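PDB 2ZOP: CRISPR system Cmr subunit Cmr5 from Thermus thermophilus HB8, which is probably a subunit of the Cmr ribonucleoprotein complex, part of the CRISPR adaptive immune system that defends the cell against viruses and plasmids. Local coordinates for residues F50-G55 with D74-A79; N64-V69 with L98-W103. All blocks are in the same frame, centred on the assembly; numbering follows the deposited sequence.

Contact 1 of 2, residues F50-G55 with D74-A79. With SO4 (sulfate ion), chain G.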
# COMPACT_ATOMS: atom_id res chain seq x y z
N PHE A 50 2.23 12.15 11.47
CA PHE A 50 1.91 11.52 12.74
C PHE A 50 3.01 11.91 13.75
O PHE A 50 2.71 12.34 14.86
CB PHE A 50 1.87 9.99 12.60
CG PHE A 50 1.65 9.28 13.91
CD1 PHE A 50 0.39 9.20 14.47
CD2 PHE A 50 2.73 8.71 14.59
CE1 PHE A 50 0.19 8.58 15.71
CE2 PHE A 50 2.55 8.09 15.82
CZ PHE A 50 1.27 8.02 16.38
N VAL A 51 4.27 11.79 13.35
CA VAL A 51 5.36 12.15 14.24
C VAL A 51 5.29 13.62 14.63
O VAL A 51 5.43 13.96 15.80
CB VAL A 51 6.74 11.89 13.60
CG1 VAL A 51 7.84 12.25 14.60
CG2 VAL A 51 6.87 10.42 13.19
N ASP A 52 5.08 14.50 13.66
CA ASP A 52 5.02 15.93 13.93
C ASP A 52 3.87 16.34 14.83
O ASP A 52 3.93 17.38 15.49
CB ASP A 52 4.91 16.72 12.63
CG ASP A 52 4.62 18.20 12.88
OD1 ASP A 52 5.42 18.86 13.59
OD2 ASP A 52 3.61 18.71 12.36
N SER A 53 2.81 15.54 14.88
CA SER A 53 1.67 15.91 15.70
C SER A 53 1.72 15.28 17.08
O SER A 53 0.77 15.40 17.85
CB SER A 53 0.36 15.56 14.99
OG SER A 53 0.29 14.18 14.67
N ARG A 54 2.81 14.60 17.40
CA ARG A 54 2.93 13.99 18.72
C ARG A 54 3.14 15.09 19.76
O ARG A 54 3.78 16.11 19.48
CB ARG A 54 4.09 12.99 18.75
CG ARG A 54 3.86 11.69 17.94
CD ARG A 54 2.48 11.09 18.19
NE ARG A 54 1.49 11.59 17.24
CZ ARG A 54 0.17 11.53 17.42
NH1 ARG A 54 -0.32 10.98 18.53
NH2 ARG A 54 -0.65 12.01 16.50
N GLY A 55 2.59 14.88 20.95
CA GLY A 55 2.73 15.87 22.00
C GLY A 55 3.90 15.63 22.93
O GLY A 55 4.37 16.55 23.59
N ASP A 74 15.43 19.77 10.03
CA ASP A 74 14.56 19.16 11.04
C ASP A 74 13.39 18.46 10.36
O ASP A 74 13.30 18.44 9.13
CB ASP A 74 14.02 20.24 11.99
CG ASP A 74 13.42 21.43 11.25
OD1 ASP A 74 12.76 21.22 10.22
OD2 ASP A 74 13.60 22.58 11.71
N LEU A 75 12.50 17.90 11.16
CA LEU A 75 11.33 17.20 10.64
C LEU A 75 10.52 18.07 9.68
O LEU A 75 10.08 17.59 8.63
CB LEU A 75 10.44 16.72 11.79
CG LEU A 75 9.21 15.88 11.40
CD1 LEU A 75 9.66 14.67 10.56
CD2 LEU A 75 8.49 15.41 12.65
N ARG A 76 10.31 19.34 10.04
CA ARG A 76 9.54 20.24 9.17
C ARG A 76 10.13 20.37 7.77
O ARG A 76 9.39 20.35 6.78
CB ARG A 76 9.42 21.64 9.79
CG ARG A 76 8.33 21.78 10.83
CD ARG A 76 8.11 23.25 11.21
NE ARG A 76 7.05 23.40 12.20
CZ ARG A 76 7.12 22.96 13.45
NH1 ARG A 76 8.21 22.33 13.89
NH2 ARG A 76 6.10 23.13 14.27
N GLU A 77 11.44 20.51 7.67
CA GLU A 77 12.02 20.65 6.33
C GLU A 77 11.84 19.35 5.53
O GLU A 77 11.49 19.39 4.35
CB GLU A 77 13.49 21.03 6.40
CG GLU A 77 14.08 21.28 5.02
CD GLU A 77 15.53 21.70 5.03
OE1 GLU A 77 16.33 21.07 5.74
OE2 GLU A 77 15.88 22.66 4.31
N LEU A 78 12.07 18.21 6.17
CA LEU A 78 11.90 16.92 5.51
C LEU A 78 10.44 16.74 5.05
O LEU A 78 10.17 16.32 3.92
CB LEU A 78 12.29 15.78 6.47
CG LEU A 78 11.91 14.33 6.07
CD1 LEU A 78 12.65 13.91 4.79
CD2 LEU A 78 12.25 13.38 7.22
N ALA A 79 9.49 17.08 5.92
CA ALA A 79 8.07 16.96 5.59
C ALA A 79 7.70 17.80 4.37
O ALA A 79 6.94 17.37 3.50
CB ALA A 79 7.21 17.36 6.80
S SO4 G . 1.79 11.55 22.09
O1 SO4 G . 1.59 10.16 21.67
O2 SO4 G . 3.22 11.92 21.98
O3 SO4 G . 1.01 12.44 21.22
O4 SO4 G . 1.36 11.69 23.50
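The last turn of helix 44-52 meets the first turn of helix 75-84, the backbones coming closest where the CA atoms of D52 and L75 lie 7.2 Å apart. One leucine branch does most of the touching: CG of L75 stands anti to its own N (chi1 -176°), carrying CD2 onto the other helix. There CD2 rests 3.7 Å from N of D52 and also lies against CB of that residue, while CG1 of V51 packs 3.8 Å from the same methyl. L48 and K60 also touch L75, and M31 and L35 of helix 25-42 cover V51. Beside this apolar patch, OD1 of D52 lies over one face of the R76 guanidinium, toward its rim, 4.4 Å from NH2, too far out of plane for a salt bridge; the two attract only as nearby charges, and K60 forms the salt bridge to D52. The two segments join the C-terminal end of one helix, with the loop after it, to the N-terminal end of another in the all-alpha Cmr5 fold. D74 is the N-cap of helix 75-84, its OD1 accepting from N of E77 at 3.0 Å. Where helix 44-52 ends, S53 is the first residue to leave helical geometry, and R54 folds back, bent at chi2 and chi3, laying its guanidinium over the ring of F50. In that pose NE donates to F50 O, which lies close to the guanidinium plane, at 2.8 Å (N-H...O angle 164°), and NH2 donates to S53 OG. S53 N reaches F50 O from the opposite face. N of G55 donates to O3 of a sulfate, probably from the crystallisation liquor, at 2.9 Å and nearly straight; NH1 of R54 comes within 3.3 Å of that oxygen, and K56 and H59 complete the site.

Contact 2 of 2, residues N64-V69 with L98-W103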
# COMPACT_ATOMS: atom_id res chain seq x y z
N ASN A 64 12.89 14.60 14.37
CA ASN A 64 13.90 15.60 14.06
C ASN A 64 15.27 14.95 13.90
O ASN A 64 16.03 15.30 13.01
CB ASN A 64 13.93 16.69 15.14
CG ASN A 64 12.79 17.69 15.00
OD1 ASN A 64 12.51 18.17 13.90
ND2 ASN A 64 12.12 18.00 16.10
N ASP A 65 15.59 13.98 14.76
CA ASP A 65 16.87 13.29 14.66
C ASP A 65 17.00 12.60 13.30
O ASP A 65 18.02 12.71 12.63
CB ASP A 65 17.01 12.24 15.76
CG ASP A 65 17.24 12.85 17.13
OD1 ASP A 65 17.42 14.08 17.22
OD2 ASP A 65 17.26 12.10 18.13
N LEU A 66 15.96 11.88 12.90
CA LEU A 66 15.98 11.18 11.63
C LEU A 66 16.15 12.16 10.48
O LEU A 66 16.96 11.93 9.58
CB LEU A 66 14.70 10.35 11.45
CG LEU A 66 14.60 9.59 10.11
CD1 LEU A 66 13.79 8.32 10.29
CD2 LEU A 66 13.96 10.49 9.08
N ALA A 67 15.42 13.27 10.51
CA ALA A 67 15.54 14.25 9.44
C ALA A 67 16.97 14.80 9.38
O ALA A 67 17.49 15.06 8.29
CB ALA A 67 14.55 15.40 9.66
N GLN A 68 17.61 14.97 10.53
CA GLN A 68 18.97 15.50 10.53
C GLN A 68 19.94 14.46 9.98
O GLN A 68 20.86 14.79 9.23
CB GLN A 68 19.37 15.95 11.94
CG GLN A 68 18.64 17.23 12.35
CD GLN A 68 18.77 17.57 13.83
OE1 GLN A 68 18.40 18.67 14.24
NE2 GLN A 68 19.28 16.64 14.62
N VAL A 69 19.72 13.20 10.35
CA VAL A 69 20.56 12.12 9.84
C VAL A 69 20.51 12.13 8.31
O VAL A 69 21.51 11.88 7.65
CB VAL A 69 20.09 10.76 10.37
CG1 VAL A 69 20.70 9.63 9.56
CG2 VAL A 69 20.49 10.63 11.82
N LEU A 98 12.81 5.28 5.07
CA LEU A 98 12.58 3.94 5.60
C LEU A 98 13.91 3.29 6.01
O LEU A 98 14.00 2.66 7.06
CB LEU A 98 11.85 3.06 4.56
CG LEU A 98 11.51 1.63 4.97
CD1 LEU A 98 10.67 1.65 6.23
CD2 LEU A 98 10.75 0.92 3.85
N ALA A 99 14.94 3.44 5.19
CA ALA A 99 16.25 2.86 5.52
C ALA A 99 16.84 3.49 6.79
O ALA A 99 17.36 2.78 7.65
CB ALA A 99 17.22 3.03 4.36
N ALA A 100 16.77 4.82 6.89
CA ALA A 100 17.28 5.52 8.07
C ALA A 100 16.46 5.10 9.30
O ALA A 100 17.00 4.83 10.36
CB ALA A 100 17.20 7.04 7.86
N ALA A 101 15.14 5.04 9.13
CA ALA A 101 14.24 4.64 10.21
C ALA A 101 14.58 3.25 10.74
O ALA A 101 14.62 3.02 11.96
CB ALA A 101 12.80 4.68 9.72
N GLU A 102 14.82 2.30 9.84
CA GLU A 102 15.17 0.95 10.28
C GLU A 102 16.42 0.95 11.16
O GLU A 102 16.52 0.17 12.10
CB GLU A 102 15.38 0.02 9.07
CG GLU A 102 14.11 -0.29 8.30
CD GLU A 102 13.12 -1.10 9.12
OE1 GLU A 102 12.09 -1.53 8.55
OE2 GLU A 102 13.36 -1.31 10.33
N TRP A 103 17.38 1.82 10.85
CA TRP A 103 18.60 1.88 11.67
C TRP A 103 18.28 2.41 13.06
O TRP A 103 18.79 1.90 14.05
CB TRP A 103 19.67 2.74 10.98
CG TRP A 103 20.30 2.03 9.82
CD1 TRP A 103 20.32 2.45 8.52
CD2 TRP A 103 20.96 0.75 9.83
NE1 TRP A 103 20.94 1.52 7.73
CE2 TRP A 103 21.34 0.46 8.50
CE3 TRP A 103 21.26 -0.17 10.84
CZ2 TRP A 103 22.01 -0.72 8.15
CZ3 TRP A 103 21.93 -1.35 10.50
CH2 TRP A 103 22.30 -1.61 9.16
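L66 reaches across from helix 57-69 to two small residues, A100 and A101, in the middle of helix 87-111. CD1 makes the closer approach, 3.7 Å from CA of A101 and 3.8 Å from its CB, so it touches the backbone as much as the methyl. The branch point follows behind, with CG of L66 4.3 Å from CB of A100. Having CG anti to the backbone N (chi1 179°) extends the leucine out from its helix toward this alanine pair. All three residues are buried, and the interaction is purely apolar. The small alanine side chains are consistent with the close approach of the two helices in this all-alpha fold, the CA atoms of L66 and A100 being 6.8 Å apart. Around the leucine, V97 and F104 of helix 87-111, before and after the alanine pair in sequence, also touch L66, and L35 of helix 25-42 closes in as well. V69, one turn on from L66, packs on F104 too. P36 of helix 25-42 touches A101, while L70 lies against A100.

Overall arrangement
The two contacts interleave along the chain, with 64-69 lying between the two halves of contact 1 and 74-79 between the two halves of contact 2. Their centres are about 12 Å apart, and they touch where the start of helix 75-84 meets the side of helix 57-69: N of L75 probably donates to OD1 of N64 at 2.8 Å, and CB of A67 packs 3.3 Å from O of D74. The centre of contact 2 is about 3 Å from the centre of the chain and that of contact 1 about 10 Å; the sulfate is bound at contact 1, by G55. L35 touches both V51 and L66. In the trimer, F50 packs on L88 of a second subunit, whereas contact 2 stays within its own chain.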